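Local coordinates for AbiEi antitoxin C-terminal domain-containing protein (Mycobacterium tuberculosis, PDB 1ZEL), which is of unknown function but contains winged-helix and AbiEi antitoxin C-terminal domains and probably binds DNA, at residues 199-207 and 287-295. Numbering follows the deposited sequence. Where two conformers were deposited one is given.
Sequences PWADLVPHL and LVVPLLRVI
Ala201 and Leu291 bring the two backbones to a CA–CA distance of 6.0 Å, with Val204 and Val288 making the other close approach as the short helix 200-203 and the 3-10 segment 204-205 pack against the C-terminal helix 288-296. No hydrogen bond crosses between the segments; their meeting is apolar. At one end Leu287, the N-cap residue of the C-terminal helix, has CG anti to its backbone N (chi1 173°) and lays CD2 over one face of the Trp200 indole. This CH-pi contact puts CD2 3.7 Å from the centroid of the six-membered ring and 12° off its normal. The indole is also held at its polar edge, NE1 donating a hydrogen bond to Pro194 O, while Phe197 meets the ring edge-to-face. Leu291 CD1 presses close to Trp200 CB, at 3.4 Å. The contact joins the last helix of the chain to a segment within the AbiEi antitoxin C-terminal family region, and helix 228-240 closes over one side of it through Leu237, which touches both Leu207 and Val288. Between the helices, Val204 CG2 fits among Leu291 CB, Leu292 CD2 and Ile295 CD1, the last at 3.8 Å. Ile295 CD1 also lies against Ala201 O and Pro205 CG, the side chains of Ile295 and Pro205 crossing at about a right angle. Leu207 CD1 and Val288 CG1 meet tip to tip at 3.7 Å.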
ATOM      1  N   PRO A 199       5.306  -9.911   5.211  1.00 22.79           N
ATOM      2  CA  PRO A 199       6.744 -10.165   5.453  1.00 22.78           C
ATOM      3  C   PRO A 199       7.247  -9.854   6.881  1.00 22.53           C
ATOM      4  O   PRO A 199       8.157  -9.034   7.080  1.00 23.09           O
ATOM      5  CB  PRO A 199       7.422  -9.300   4.389  1.00 22.37           C
ATOM      6  CG  PRO A 199       6.470  -8.106   4.224  1.00 24.25           C
ATOM      7  CD  PRO A 199       5.069  -8.629   4.508  1.00 22.63           C
ATOM      8  N   TRP A 200       6.672 -10.530   7.875  1.00 21.55           N
ATOM      9  CA  TRP A 200       7.109 -10.342   9.265  1.00 21.17           C
ATOM     10  C   TRP A 200       8.607 -10.545   9.466  1.00 20.82           C
ATOM     11  O   TRP A 200       9.249  -9.754  10.154  1.00 21.28           O
ATOM     12  CB  TRP A 200       6.316 -11.249  10.214  1.00 21.14           C
ATOM     13  CG  TRP A 200       4.987 -10.669  10.562  1.00 18.36           C
ATOM     14  CD1 TRP A 200       3.800 -10.952   9.972  1.00 18.27           C
ATOM     15  CD2 TRP A 200       4.728  -9.660  11.538  1.00 16.96           C
ATOM     16  NE1 TRP A 200       2.800 -10.209  10.542  1.00 20.92           N
ATOM     17  CE2 TRP A 200       3.342  -9.409  11.515  1.00 18.53           C
ATOM     18  CE3 TRP A 200       5.523  -8.974  12.454  1.00 15.40           C
ATOM     19  CZ2 TRP A 200       2.728  -8.472  12.364  1.00 19.24           C
ATOM     20  CZ3 TRP A 200       4.919  -8.045  13.296  1.00 19.72           C
ATOM     21  CH2 TRP A 200       3.529  -7.815  13.251  1.00 19.16           C
ATOM     22  N   ALA A 201       9.167 -11.583   8.865  1.00 21.29           N
ATOM     23  CA  ALA A 201      10.609 -11.859   9.032  1.00 22.99           C
ATOM     24  C   ALA A 201      11.448 -10.723   8.468  1.00 23.50           C
ATOM     25  O   ALA A 201      12.530 -10.443   8.961  1.00 23.52           O
ATOM     26  CB  ALA A 201      11.009 -13.207   8.398  1.00 22.97           C
ATOM     27  N   ASP A 202      10.933 -10.062   7.436  1.00 23.92           N
ATOM     28  CA  ASP A 202      11.589  -8.920   6.807  0.50 24.39           C
ATOM     29  C   ASP A 202      11.467  -7.662   7.692  1.00 24.27           C
ATOM     30  O   ASP A 202      12.316  -6.768   7.653  1.00 25.30           O
ATOM     31  CB  ASP A 202      10.917  -8.677   5.454  0.50 24.71           C
ATOM     32  CG  ASP A 202      11.888  -8.283   4.368  0.50 25.78           C
ATOM     33  OD1 ASP A 202      11.660  -7.234   3.759  0.50 30.10           O
ATOM     34  OD2 ASP A 202      12.852  -9.028   4.094  0.50 32.12           O
ATOM     35  N   LEU A 203      10.394  -7.591   8.470  1.00 23.41           N
ATOM     36  CA  LEU A 203      10.144  -6.408   9.297  1.00 23.24           C
ATOM     37  C   LEU A 203      10.855  -6.492  10.651  1.00 23.63           C
ATOM     38  O   LEU A 203      11.439  -5.513  11.104  1.00 23.74           O
ATOM     39  CB  LEU A 203       8.641  -6.218   9.527  1.00 22.61           C
ATOM     40  CG  LEU A 203       8.234  -5.122  10.531  1.00 22.74           C
ATOM     41  CD1 LEU A 203       8.527  -3.724   9.959  1.00 25.60           C
ATOM     42  CD2 LEU A 203       6.785  -5.259  10.877  1.00 26.51           C
ATOM     43  N   VAL A 204      10.793  -7.660  11.289  1.00 24.41           N
ATOM     44  CA  VAL A 204      11.136  -7.756  12.716  1.00 25.35           C
ATOM     45  C   VAL A 204      12.553  -7.307  13.082  1.00 25.92           C
ATOM     46  O   VAL A 204      12.743  -6.839  14.197  1.00 25.71           O
ATOM     47  CB  VAL A 204      10.778  -9.117  13.385  1.00 25.85           C
ATOM     48  CG1 VAL A 204       9.263  -9.268  13.485  1.00 24.39           C
ATOM     49  CG2 VAL A 204      11.399 -10.318  12.641  1.00 26.92           C
ATOM     50  N   PRO A 205      13.544  -7.443  12.170  1.00 26.81           N
ATOM     51  CA  PRO A 205      14.871  -6.900  12.509  1.00 27.23           C
ATOM     52  C   PRO A 205      14.903  -5.380  12.618  1.00 27.12           C
ATOM     53  O   PRO A 205      15.851  -4.829  13.182  1.00 27.02           O
ATOM     54  CB  PRO A 205      15.735  -7.335  11.318  1.00 28.30           C
ATOM     55  CG  PRO A 205      15.026  -8.542  10.784  1.00 28.44           C
ATOM     56  CD  PRO A 205      13.587  -8.113  10.855  1.00 27.52           C
ATOM     57  N   HIS A 206      13.881  -4.713  12.085  1.00 26.36           N
ATOM     58  CA  HIS A 206      13.833  -3.241  12.017  1.00 25.58           C
ATOM     59  C   HIS A 206      12.762  -2.610  12.902  1.00 24.09           C
ATOM     60  O   HIS A 206      12.373  -1.479  12.669  1.00 23.16           O
ATOM     61  CB  HIS A 206      13.645  -2.778  10.559  1.00 26.59           C
ATOM     62  CG  HIS A 206      14.567  -3.472   9.602  1.00 28.91           C
ATOM     63  ND1 HIS A 206      15.928  -3.541   9.807  1.00 39.98           N
ATOM     64  CD2 HIS A 206      14.322  -4.164   8.467  1.00 30.41           C
ATOM     65  CE1 HIS A 206      16.482  -4.239   8.832  1.00 39.01           C
ATOM     66  NE2 HIS A 206      15.529  -4.620   8.000  1.00 35.27           N
ATOM     67  N   LEU A 207      12.283  -3.336  13.910  1.00 23.06           N
ATOM     68  CA  LEU A 207      11.329  -2.766  14.862  1.00 22.25           C
ATOM     69  C   LEU A 207      11.890  -1.568  15.599  1.00 21.61           C
ATOM     70  O   LEU A 207      11.149  -0.644  15.894  1.00 21.41           O
ATOM     71  CB  LEU A 207      10.847  -3.817  15.884  1.00 22.86           C
ATOM     72  CG  LEU A 207       9.952  -4.919  15.329  1.00 22.84           C
ATOM     73  CD1 LEU A 207       9.564  -5.838  16.455  1.00 23.21           C
ATOM     74  CD2 LEU A 207       8.681  -4.288  14.686  1.00 26.27           C
ATOM     75  N   LEU A 287       5.428 -15.030  17.471  1.00 28.07           N
ATOM     76  CA  LEU A 287       5.786 -14.435  16.199  1.00 27.85           C
ATOM     77  C   LEU A 287       7.073 -13.618  16.197  1.00 27.85           C
ATOM     78  O   LEU A 287       7.985 -13.932  15.458  1.00 28.46           O
ATOM     79  CB  LEU A 287       4.622 -13.587  15.681  1.00 27.84           C
ATOM     80  CG  LEU A 287       4.798 -12.728  14.425  1.00 29.37           C
ATOM     81  CD1 LEU A 287       4.972 -13.601  13.209  1.00 34.18           C
ATOM     82  CD2 LEU A 287       3.546 -11.883  14.300  1.00 28.41           C
ATOM     83  N   VAL A 288       7.122 -12.554  16.984  1.00 27.81           N
ATOM     84  CA  VAL A 288       8.201 -11.589  16.869  1.00 28.75           C
ATOM     85  C   VAL A 288       9.535 -12.216  17.299  1.00 30.30           C
ATOM     86  O   VAL A 288      10.438 -12.376  16.468  1.00 30.42           O
ATOM     87  CB  VAL A 288       7.870 -10.285  17.615  1.00 28.89           C
ATOM     88  CG1 VAL A 288       9.072  -9.341  17.655  1.00 30.62           C
ATOM     89  CG2 VAL A 288       6.677  -9.580  16.923  1.00 27.23           C
ATOM     90  N   VAL A 289       9.638 -12.619  18.566  1.00 31.30           N
ATOM     91  CA  VAL A 289      10.868 -13.275  19.067  1.00 31.79           C
ATOM     92  C   VAL A 289      11.172 -14.626  18.364  1.00 31.98           C
ATOM     93  O   VAL A 289      12.297 -14.847  17.901  1.00 32.26           O
ATOM     94  CB  VAL A 289      10.901 -13.319  20.621  1.00 31.98           C
ATOM     95  CG1 VAL A 289      12.211 -13.911  21.131  1.00 34.30           C
ATOM     96  CG2 VAL A 289      10.758 -11.911  21.165  1.00 32.55           C
ATOM     97  N   PRO A 290      10.167 -15.499  18.203  1.00 32.74           N
ATOM     98  CA  PRO A 290      10.403 -16.719  17.410  1.00 33.33           C
ATOM     99  C   PRO A 290      10.963 -16.516  15.984  1.00 34.16           C
ATOM    100  O   PRO A 290      11.807 -17.316  15.546  1.00 33.79           O
ATOM    101  CB  PRO A 290       9.011 -17.355  17.341  1.00 33.57           C
ATOM    102  CG  PRO A 290       8.342 -16.865  18.565  1.00 33.09           C
ATOM    103  CD  PRO A 290       8.789 -15.461  18.725  1.00 32.02           C
ATOM    104  N   LEU A 291      10.500 -15.492  15.255  1.00 34.71           N
ATOM    105  CA  LEU A 291      11.123 -15.130  13.976  1.00 35.25           C
ATOM    106  C   LEU A 291      12.548 -14.633  14.143  1.00 36.07           C
ATOM    107  O   LEU A 291      13.413 -15.008  13.359  1.00 35.59           O
ATOM    108  CB  LEU A 291      10.339 -14.059  13.212  1.00 34.64           C
ATOM    109  CG  LEU A 291       9.078 -14.535  12.502  1.00 36.46           C
ATOM    110  CD1 LEU A 291       8.397 -13.362  11.855  1.00 31.72           C
ATOM    111  CD2 LEU A 291       9.361 -15.639  11.471  1.00 38.31           C
ATOM    112  N   LEU A 292      12.775 -13.758  15.125  1.00 36.77           N
ATOM    113  CA  LEU A 292      14.126 -13.256  15.400  1.00 37.24           C
ATOM    114  C   LEU A 292      15.087 -14.399  15.722  1.00 38.71           C
ATOM    115  O   LEU A 292      16.273 -14.358  15.370  1.00 38.55           O
ATOM    116  CB  LEU A 292      14.097 -12.260  16.551  1.00 37.23           C
ATOM    117  CG  LEU A 292      13.472 -10.923  16.182  1.00 34.20           C
ATOM    118  CD1 LEU A 292      13.358 -10.091  17.410  1.00 31.43           C
ATOM    119  CD2 LEU A 292      14.352 -10.227  15.129  1.00 36.99           C
ATOM    120  N   ARG A 293      14.556 -15.428  16.382  1.00 40.05           N
ATOM    121  CA  ARG A 293      15.335 -16.632  16.691  1.00 41.68           C
ATOM    122  C   ARG A 293      15.698 -17.475  15.470  1.00 42.97           C
ATOM    123  O   ARG A 293      16.796 -18.009  15.408  1.00 43.18           O
ATOM    124  CB  ARG A 293      14.627 -17.472  17.754  1.00 41.22           C
ATOM    125  CG  ARG A 293      14.988 -16.996  19.123  1.00 42.00           C
ATOM    126  CD  ARG A 293      14.115 -17.523  20.225  1.00 43.22           C
ATOM    127  NE  ARG A 293      14.310 -16.692  21.410  1.00 44.57           N
ATOM    128  CZ  ARG A 293      13.671 -16.835  22.566  1.00 42.94           C
ATOM    129  NH1 ARG A 293      12.760 -17.786  22.712  1.00 42.83           N
ATOM    130  NH2 ARG A 293      13.945 -16.006  23.571  1.00 38.27           N
ATOM    131  N   VAL A 294      14.782 -17.591  14.509  1.00 44.75           N
ATOM    132  CA  VAL A 294      15.059 -18.316  13.271  1.00 46.93           C
ATOM    133  C   VAL A 294      16.093 -17.538  12.444  1.00 48.36           C
ATOM    134  O   VAL A 294      17.035 -18.128  11.896  1.00 48.30           O
ATOM    135  CB  VAL A 294      13.770 -18.580  12.439  1.00 47.04           C
ATOM    136  CG1 VAL A 294      14.098 -19.342  11.153  1.00 47.75           C
ATOM    137  CG2 VAL A 294      12.731 -19.353  13.261  1.00 47.50           C
ATOM    138  N   ILE A 295      15.913 -16.214  12.388  1.00 49.65           N
ATOM    139  CA  ILE A 295      16.792 -15.306  11.639  1.00 51.32           C
ATOM    140  C   ILE A 295      18.250 -15.321  12.125  1.00 52.57           C
ATOM    141  O   ILE A 295      19.170 -15.255  11.309  1.00 52.36           O
ATOM    142  CB  ILE A 295      16.236 -13.849  11.636  1.00 51.24           C
ATOM    143  CG1 ILE A 295      14.871 -13.802  10.951  1.00 49.88           C
ATOM    144  CG2 ILE A 295      17.197 -12.870  10.930  1.00 51.92           C
ATOM    145  CD1 ILE A 295      14.099 -12.554  11.257  1.00 44.15           C
TER